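Local atomic coordinates of CRISPR-associated endoribonuclease Cse3 (Thermus thermophilus, PDB entry 2Y8Y), a protein that cleaves CRISPR repeat RNA as an endoribonuclease of the Cas6/Cse3/CasE family and keeps hold of the processed crRNA. Residues Gly44-Leu49 and Val65-Glu70; Gln154-Glu159 and Val175-Phe180. All coordinates share one frame; numbering follows the deposited sequence.

Contact 1. Residues Gly44-Leu49 and Val65-Glu70; sequences GRERLL and VQTLTE. With nucleotides of chain B.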
loop_
_atom_site.group_PDB
_atom_site.type_symbol
_atom_site.label_atom_id
_atom_site.label_comp_id
_atom_site.label_asym_id
_atom_site.label_seq_id
_atom_site.Cartn_x
_atom_site.Cartn_y
_atom_site.Cartn_z
ATOM N N GLY A 44 -10.999 -0.504 16.210
ATOM C CA GLY A 44 -10.882 -1.643 15.318
ATOM C C GLY A 44 -11.576 -1.466 13.983
ATOM O O GLY A 44 -11.902 -2.444 13.311
ATOM N N ARG A 45 -11.789 -0.216 13.583
ATOM C CA ARG A 45 -12.525 0.064 12.357
ATOM C C ARG A 45 -11.619 0.479 11.210
ATOM O O ARG A 45 -12.105 0.826 10.131
ATOM C CB ARG A 45 -13.549 1.184 12.578
ATOM C CG ARG A 45 -14.584 0.933 13.663
ATOM C CD ARG A 45 -15.620 2.055 13.699
ATOM N NE ARG A 45 -15.167 3.257 14.410
ATOM C CZ ARG A 45 -14.899 4.431 13.840
ATOM N NH1 ARG A 45 -15.022 4.596 12.528
ATOM N NH2 ARG A 45 -14.516 5.455 14.592
ATOM N N GLU A 46 -10.305 0.443 11.430
ATOM C CA GLU A 46 -9.392 1.069 10.481
ATOM C C GLU A 46 -8.267 0.135 9.979
ATOM O O GLU A 46 -7.795 -0.763 10.696
ATOM C CB GLU A 46 -8.833 2.358 11.097
ATOM C CG GLU A 46 -7.987 3.238 10.173
ATOM C CD GLU A 46 -8.709 3.620 8.891
ATOM O OE1 GLU A 46 -9.436 4.644 8.887
ATOM O OE2 GLU A 46 -8.518 2.911 7.890
ATOM N N ARG A 47 -7.872 0.352 8.729
ATOM C CA ARG A 47 -6.674 -0.248 8.156
ATOM C C ARG A 47 -5.968 0.870 7.406
ATOM O O ARG A 47 -6.216 1.101 6.225
ATOM C CB ARG A 47 -7.036 -1.402 7.215
ATOM C CG ARG A 47 -5.851 -1.973 6.392
ATOM C CD ARG A 47 -4.764 -2.635 7.262
ATOM N NE ARG A 47 -3.726 -1.703 7.685
ATOM C CZ ARG A 47 -2.732 -2.022 8.500
ATOM N NH1 ARG A 47 -2.665 -3.261 8.971
ATOM N NH2 ARG A 47 -1.819 -1.122 8.840
ATOM N N LEU A 48 -5.088 1.570 8.109
ATOM C CA LEU A 48 -4.319 2.636 7.508
ATOM C C LEU A 48 -3.291 2.021 6.550
ATOM O O LEU A 48 -2.558 1.103 6.946
ATOM C CB LEU A 48 -3.606 3.388 8.625
ATOM C CG LEU A 48 -2.543 4.388 8.210
ATOM C CD1 LEU A 48 -3.223 5.507 7.470
ATOM C CD2 LEU A 48 -1.817 4.873 9.449
ATOM N N LEU A 49 -3.254 2.509 5.307
ATOM C CA LEU A 49 -2.231 2.114 4.331
ATOM C C LEU A 49 -1.666 3.366 3.682
ATOM O O LEU A 49 -2.359 4.376 3.551
ATOM C CB LEU A 49 -2.832 1.216 3.252
ATOM C CG LEU A 49 -3.441 -0.100 3.715
ATOM C CD1 LEU A 49 -4.216 -0.768 2.584
ATOM C CD2 LEU A 49 -2.345 -1.022 4.233
ATOM N N VAL A 65 -2.252 8.253 1.077
ATOM C CA VAL A 65 -2.763 7.573 2.262
ATOM C C VAL A 65 -4.167 7.086 2.009
ATOM O O VAL A 65 -5.032 7.865 1.612
ATOM C CB VAL A 65 -2.834 8.521 3.476
ATOM C CG1 VAL A 65 -3.246 7.745 4.725
ATOM C CG2 VAL A 65 -1.509 9.244 3.679
ATOM N N GLN A 66 -4.404 5.804 2.254
ATOM C CA GLN A 66 -5.747 5.256 2.192
ATOM C C GLN A 66 -6.219 4.895 3.587
ATOM O O GLN A 66 -5.506 4.228 4.358
ATOM C CB GLN A 66 -5.765 4.000 1.331
ATOM C CG GLN A 66 -7.142 3.387 1.223
ATOM C CD GLN A 66 -7.144 2.179 0.324
ATOM O OE1 GLN A 66 -7.103 2.307 -0.902
ATOM N NE2 GLN A 66 -7.163 0.988 0.922
ATOM N N THR A 67 -7.424 5.345 3.915
ATOM C CA THR A 67 -8.050 4.979 5.170
ATOM C C THR A 67 -9.468 4.507 4.894
ATOM O O THR A 67 -10.072 4.890 3.900
ATOM C CB THR A 67 -8.074 6.158 6.157
ATOM O OG1 THR A 67 -8.719 7.285 5.549
ATOM C CG2 THR A 67 -6.660 6.564 6.550
ATOM N N LEU A 68 -9.973 3.650 5.762
ATOM C CA LEU A 68 -11.342 3.165 5.651
ATOM C C LEU A 68 -12.330 4.114 6.318
ATOM O O LEU A 68 -13.535 4.025 6.076
ATOM C CB LEU A 68 -11.448 1.780 6.287
ATOM C CG LEU A 68 -10.513 0.725 5.691
ATOM C CD1 LEU A 68 -10.726 -0.618 6.378
ATOM C CD2 LEU A 68 -10.742 0.578 4.211
ATOM N N THR A 69 -11.818 5.014 7.152
ATOM C CA THR A 69 -12.669 5.965 7.863
ATOM C C THR A 69 -12.197 7.366 7.543
ATOM O O THR A 69 -11.113 7.564 7.024
ATOM C CB THR A 69 -12.654 5.714 9.381
ATOM O OG1 THR A 69 -11.383 6.089 9.941
ATOM C CG2 THR A 69 -12.924 4.238 9.680
ATOM N N GLU A 70 -13.027 8.358 7.832
ATOM C CA GLU A 70 -12.702 9.706 7.410
ATOM C C GLU A 70 -11.565 10.254 8.256
ATOM O O GLU A 70 -11.680 10.334 9.474
ATOM C CB GLU A 70 -13.925 10.619 7.510
ATOM C CG GLU A 70 -13.688 11.944 6.822
ATOM C CD GLU A 70 -14.879 12.862 6.902
ATOM O OE1 GLU A 70 -15.918 12.418 7.422
ATOM O OE2 GLU A 70 -14.770 14.021 6.444
ATOM P P G B 16 -2.979 -6.892 8.660
ATOM O OP1 G B 16 -3.819 -5.725 8.299
ATOM O OP2 G B 16 -1.862 -7.285 7.753
ATOM O "O5'" G B 16 -2.407 -6.726 10.129
ATOM C "C5'" G B 16 -3.247 -6.342 11.203
ATOM C "C4'" G B 16 -2.482 -6.287 12.502
ATOM O "O4'" G B 16 -1.879 -7.576 12.782
ATOM C "C3'" G B 16 -1.302 -5.327 12.552
ATOM O "O3'" G B 16 -1.699 -3.983 12.727
ATOM C "C2'" G B 16 -0.500 -5.883 13.717
ATOM O "O2'" G B 16 -1.118 -5.551 14.952
ATOM C "C1'" G B 16 -0.660 -7.382 13.486
ATOM N N9 G B 16 0.451 -7.912 12.677
ATOM C C8 G B 16 0.461 -8.230 11.338
ATOM N N7 G B 16 1.635 -8.650 10.946
ATOM C C5 G B 16 2.439 -8.584 12.081
ATOM C C6 G B 16 3.807 -8.913 12.261
ATOM O O6 G B 16 4.622 -9.344 11.430
ATOM N N1 G B 16 4.214 -8.701 13.570
ATOM C C2 G B 16 3.407 -8.245 14.583
ATOM N N2 G B 16 3.984 -8.107 15.792
ATOM N N3 G B 16 2.128 -7.933 14.425
ATOM C C4 G B 16 1.715 -8.131 13.158
ATOM P P DG B 17 -0.801 -2.769 12.170
ATOM O OP1 DG B 17 -1.512 -1.518 12.485
ATOM O OP2 DG B 17 -0.446 -3.053 10.765
ATOM O "O5'" DG B 17 0.563 -2.866 13.003
ATOM C "C5'" DG B 17 0.621 -2.692 14.405
ATOM C "C4'" DG B 17 1.976 -3.055 14.973
ATOM O "O4'" DG B 17 2.369 -4.399 14.593
ATOM C "C3'" DG B 17 3.194 -2.194 14.651
ATOM O "O3'" DG B 17 3.143 -1.029 15.445
ATOM C "C2'" DG B 17 4.332 -3.132 15.059
ATOM C "C1'" DG B 17 3.774 -4.504 14.677
ATOM N N9 DG B 17 4.356 -5.104 13.462
ATOM C C8 DG B 17 3.773 -5.281 12.232
ATOM N N7 DG B 17 4.572 -5.878 11.377
ATOM C C5 DG B 17 5.747 -6.098 12.097
ATOM C C6 DG B 17 6.977 -6.694 11.711
ATOM O O6 DG B 17 7.297 -7.176 10.624
ATOM N N1 DG B 17 7.896 -6.719 12.757
ATOM C C2 DG B 17 7.662 -6.223 14.016
ATOM N N2 DG B 17 8.678 -6.332 14.895
ATOM N N3 DG B 17 6.521 -5.664 14.391
ATOM C C4 DG B 17 5.620 -5.632 13.384
HETATM O O HOH W 1 -7.347 0.481 3.726
#

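Contact 2. Residues Gln154-Glu159 and Val175-Phe180; sequences QDTFLE and VQAVLF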
loop_
_atom_site.group_PDB
_atom_site.type_symbol
_atom_site.label_atom_id
_atom_site.label_comp_id
_atom_site.label_asym_id
_atom_site.label_seq_id
_atom_site.Cartn_x
_atom_site.Cartn_y
_atom_site.Cartn_z
ATOM N N GLN A 154 11.118 -0.993 -9.077
ATOM C CA GLN A 154 12.114 -0.704 -8.054
ATOM C C GLN A 154 12.153 -1.893 -7.128
ATOM O O GLN A 154 11.126 -2.500 -6.829
ATOM C CB GLN A 154 11.725 0.553 -7.256
ATOM C CG GLN A 154 12.827 0.996 -6.287
ATOM C CD GLN A 154 12.376 2.060 -5.326
ATOM O OE1 GLN A 154 11.324 1.943 -4.712
ATOM N NE2 GLN A 154 13.169 3.119 -5.196
ATOM N N ASP A 155 13.350 -2.245 -6.692
ATOM C CA ASP A 155 13.529 -3.309 -5.725
ATOM C C ASP A 155 14.623 -2.813 -4.801
ATOM O O ASP A 155 15.799 -2.712 -5.197
ATOM C CB ASP A 155 13.922 -4.598 -6.438
ATOM C CG ASP A 155 13.849 -5.817 -5.549
ATOM O OD1 ASP A 155 14.073 -5.683 -4.336
ATOM O OD2 ASP A 155 13.581 -6.919 -6.083
ATOM N N THR A 156 14.234 -2.473 -3.577
ATOM C CA THR A 156 15.160 -1.820 -2.658
ATOM C C THR A 156 14.869 -2.268 -1.229
ATOM O O THR A 156 14.133 -3.232 -1.014
ATOM C CB THR A 156 15.095 -0.289 -2.810
ATOM O OG1 THR A 156 16.163 0.323 -2.076
ATOM C CG2 THR A 156 13.763 0.262 -2.323
ATOM N N PHE A 157 15.472 -1.596 -0.254
ATOM C CA PHE A 157 15.207 -1.901 1.145
ATOM C C PHE A 157 14.760 -0.647 1.881
ATOM O O PHE A 157 15.280 0.441 1.634
ATOM C CB PHE A 157 16.450 -2.507 1.817
ATOM C CG PHE A 157 16.750 -3.910 1.370
ATOM C CD1 PHE A 157 17.543 -4.147 0.261
ATOM C CD2 PHE A 157 16.214 -4.993 2.042
ATOM C CE1 PHE A 157 17.803 -5.441 -0.155
ATOM C CE2 PHE A 157 16.472 -6.285 1.631
ATOM C CZ PHE A 157 17.266 -6.508 0.530
ATOM N N LEU A 158 13.780 -0.793 2.758
ATOM C CA LEU A 158 13.440 0.276 3.680
ATOM C C LEU A 158 14.326 0.103 4.895
ATOM O O LEU A 158 14.485 -1.009 5.391
ATOM C CB LEU A 158 11.979 0.178 4.118
ATOM C CG LEU A 158 10.912 0.143 3.023
ATOM C CD1 LEU A 158 9.539 0.128 3.657
ATOM C CD2 LEU A 158 11.065 1.328 2.100
ATOM N N GLU A 159 14.906 1.197 5.374
ATOM C CA GLU A 159 15.692 1.160 6.596
ATOM C C GLU A 159 14.792 1.573 7.749
ATOM O O GLU A 159 14.410 2.737 7.863
ATOM C CB GLU A 159 16.890 2.100 6.492
ATOM C CG GLU A 159 17.693 1.937 5.206
ATOM C CD GLU A 159 18.343 0.571 5.088
ATOM O OE1 GLU A 159 18.653 -0.030 6.137
ATOM O OE2 GLU A 159 18.542 0.099 3.947
ATOM N N VAL A 175 13.852 -3.925 5.347
ATOM C CA VAL A 175 12.652 -4.553 4.816
ATOM C C VAL A 175 12.661 -4.409 3.308
ATOM O O VAL A 175 12.697 -3.299 2.790
ATOM C CB VAL A 175 11.387 -3.897 5.393
ATOM C CG1 VAL A 175 10.137 -4.541 4.813
ATOM C CG2 VAL A 175 11.405 -3.982 6.912
ATOM N N GLN A 176 12.652 -5.534 2.603
ATOM C CA GLN A 176 12.674 -5.488 1.147
ATOM C C GLN A 176 11.377 -4.913 0.589
ATOM O O GLN A 176 10.277 -5.353 0.937
ATOM C CB GLN A 176 12.973 -6.877 0.564
ATOM C CG GLN A 176 13.148 -6.813 -0.931
ATOM C CD GLN A 176 13.772 -8.038 -1.525
ATOM O OE1 GLN A 176 13.934 -9.066 -0.865
ATOM N NE2 GLN A 176 14.147 -7.928 -2.783
ATOM N N ALA A 177 11.515 -3.920 -0.284
ATOM C CA ALA A 177 10.368 -3.227 -0.846
ATOM C C ALA A 177 10.420 -3.345 -2.360
ATOM O O ALA A 177 11.345 -2.839 -3.004
ATOM C CB ALA A 177 10.384 -1.767 -0.420
ATOM N N VAL A 178 9.419 -4.017 -2.918
ATOM C CA VAL A 178 9.358 -4.295 -4.338
ATOM C C VAL A 178 8.171 -3.530 -4.905
ATOM O O VAL A 178 7.026 -3.735 -4.464
ATOM C CB VAL A 178 9.172 -5.804 -4.574
ATOM C CG1 VAL A 178 9.111 -6.112 -6.060
ATOM C CG2 VAL A 178 10.298 -6.575 -3.934
ATOM N N LEU A 179 8.439 -2.634 -5.851
ATOM C CA LEU A 179 7.403 -1.824 -6.474
ATOM C C LEU A 179 6.941 -2.458 -7.781
ATOM O O LEU A 179 7.684 -2.479 -8.772
ATOM C CB LEU A 179 7.924 -0.404 -6.726
ATOM C CG LEU A 179 6.918 0.567 -7.345
ATOM C CD1 LEU A 179 5.706 0.765 -6.432
ATOM C CD2 LEU A 179 7.611 1.887 -7.598
ATOM N N PHE A 180 5.711 -2.976 -7.769
ATOM C CA PHE A 180 5.097 -3.613 -8.930
ATOM C C PHE A 180 4.152 -2.638 -9.617
ATOM O O PHE A 180 3.431 -1.879 -8.950
ATOM C CB PHE A 180 4.218 -4.798 -8.508
ATOM C CG PHE A 180 4.939 -5.940 -7.838
ATOM C CD1 PHE A 180 5.652 -6.881 -8.584
ATOM C CD2 PHE A 180 4.809 -6.133 -6.470
ATOM C CE1 PHE A 180 6.250 -7.980 -7.964
ATOM C CE2 PHE A 180 5.405 -7.213 -5.843
ATOM C CZ PHE A 180 6.140 -8.136 -6.597
HETATM O O HOH W 2 10.148 -0.308 -3.763
#

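Contact 1. Residues Gly44-Leu49 and Val65-Glu70
The carboxylate of Glu46 receives the backbone of Leu68 and Thr69. Its chain leaves with CG anti to the backbone N (chi1 -173°) and bends at chi2, which turns the carboxylate to the start of the loop after strand 62-67. Glu46 OE2 uses its syn lone pair for Leu68 N, at 2.7 Å and nearly straight (173°). OE2 also takes its own neighbour, Arg47 N, on the anti side. Glu46 OE1 accepts from Thr69 OG1 at 2.6 Å and from Thr69 N at 3.0 Å, both from the same face of the carboxylate. Each oxygen thus has two donors, which fixes the rotation of the group.

Two backbone bonds join Leu49 and Gln66, N to O in both directions, as an antiparallel hydrogen-bonded pair. Here the edge strand 49-52 begins to pair with 62-67 in a four-stranded antiparallel sheet, part of the ferredoxin-like architecture. Water 1 adds a bridge, donating to Arg47 O and accepting from Gln66 NE2, which also bonds Leu196 O.

Apolar contacts fill in around these bonds. Leu48 CD1 touches Val65 CG1 at 3.5 Å and Thr67 CG2 at 3.7 Å. Leu68 CD1 lies against Arg47 CB.

The far end of Arg47 binds the backbone of the bound RNA, in which nucleotide 17 is a deoxyguanosine. NE and NH2 hold Leu48 O side-on, with that oxygen in the guanidinium plane, which probably helps hold the group in place. Arg47 NH1 bonds OP1 of G16 of chain B at 2.8 Å and OP2 of DG17 of chain B at 2.9 Å. OP2 of DG17 of chain B also accepts from Arg47 NH2.

Contact 2. Residues Gln154-Glu159 and Val175-Phe180
Strands 154-159 and 175-180 run antiparallel, 4.3 Å apart at closest approach, with 141° between their directions. Thr156 with Ala177 and Leu158 with Val175 are hydrogen-bonded pairs, each with two bonds. The shortest is Leu158 N to Val175 O, 2.7 Å. The non-hydrogen-bonded pair Phe157 with Gln176 lies between them, and Asp155 with Val178 follows on the far side of Thr156 with Ala177.

On the face of Phe157, Gln176 CG lies over one side of the aromatic ring. Phe157 CE2 is 3.7 Å from Gln176 CB. Asp155 and Val178 lie side by side on this face, pointing the same way, and Val178 CG2 is 3.9 Å from Asp155 OD1. The other carboxylate oxygen, OD2, forms a salt bridge with Lys126.

On the other face, Leu158 CG packs against Ala177 CB at 4.0 Å. Leu158 CB also faces Val175 CB. Farther along, Gln154 CB meets Leu179 CB at 4.0 Å. The extended chain of Gln154 brings OE1 to water 2, which donates to it and weakly to Ala177 O.

The two strands form a beta hairpin whose connecting loop is partly disordered; 173-186 also pairs with 98-110 in the larger, second sheet of this ferredoxin-like protein.

The two contacts lie on opposite sides of the chain's centre, with their own centres about 23 Å apart, and belong to different sheets. Contact 1 is mostly buried. It joins the loop after helix 38-42 to the end of strand 62-67 and the loop after it; there a carboxylate binds backbone N-H groups of the loop beside the single strand bridge. Contact 2 is partly buried and joins two long strands, so backbone bonds recur along it and side chains add packing on both faces. Contact 1 binds phosphates of chain B directly. The nearest atom of contact 2 is about 6 Å from the nucleic acid. Tyr27, inferred to stabilise the transition state, touches neither.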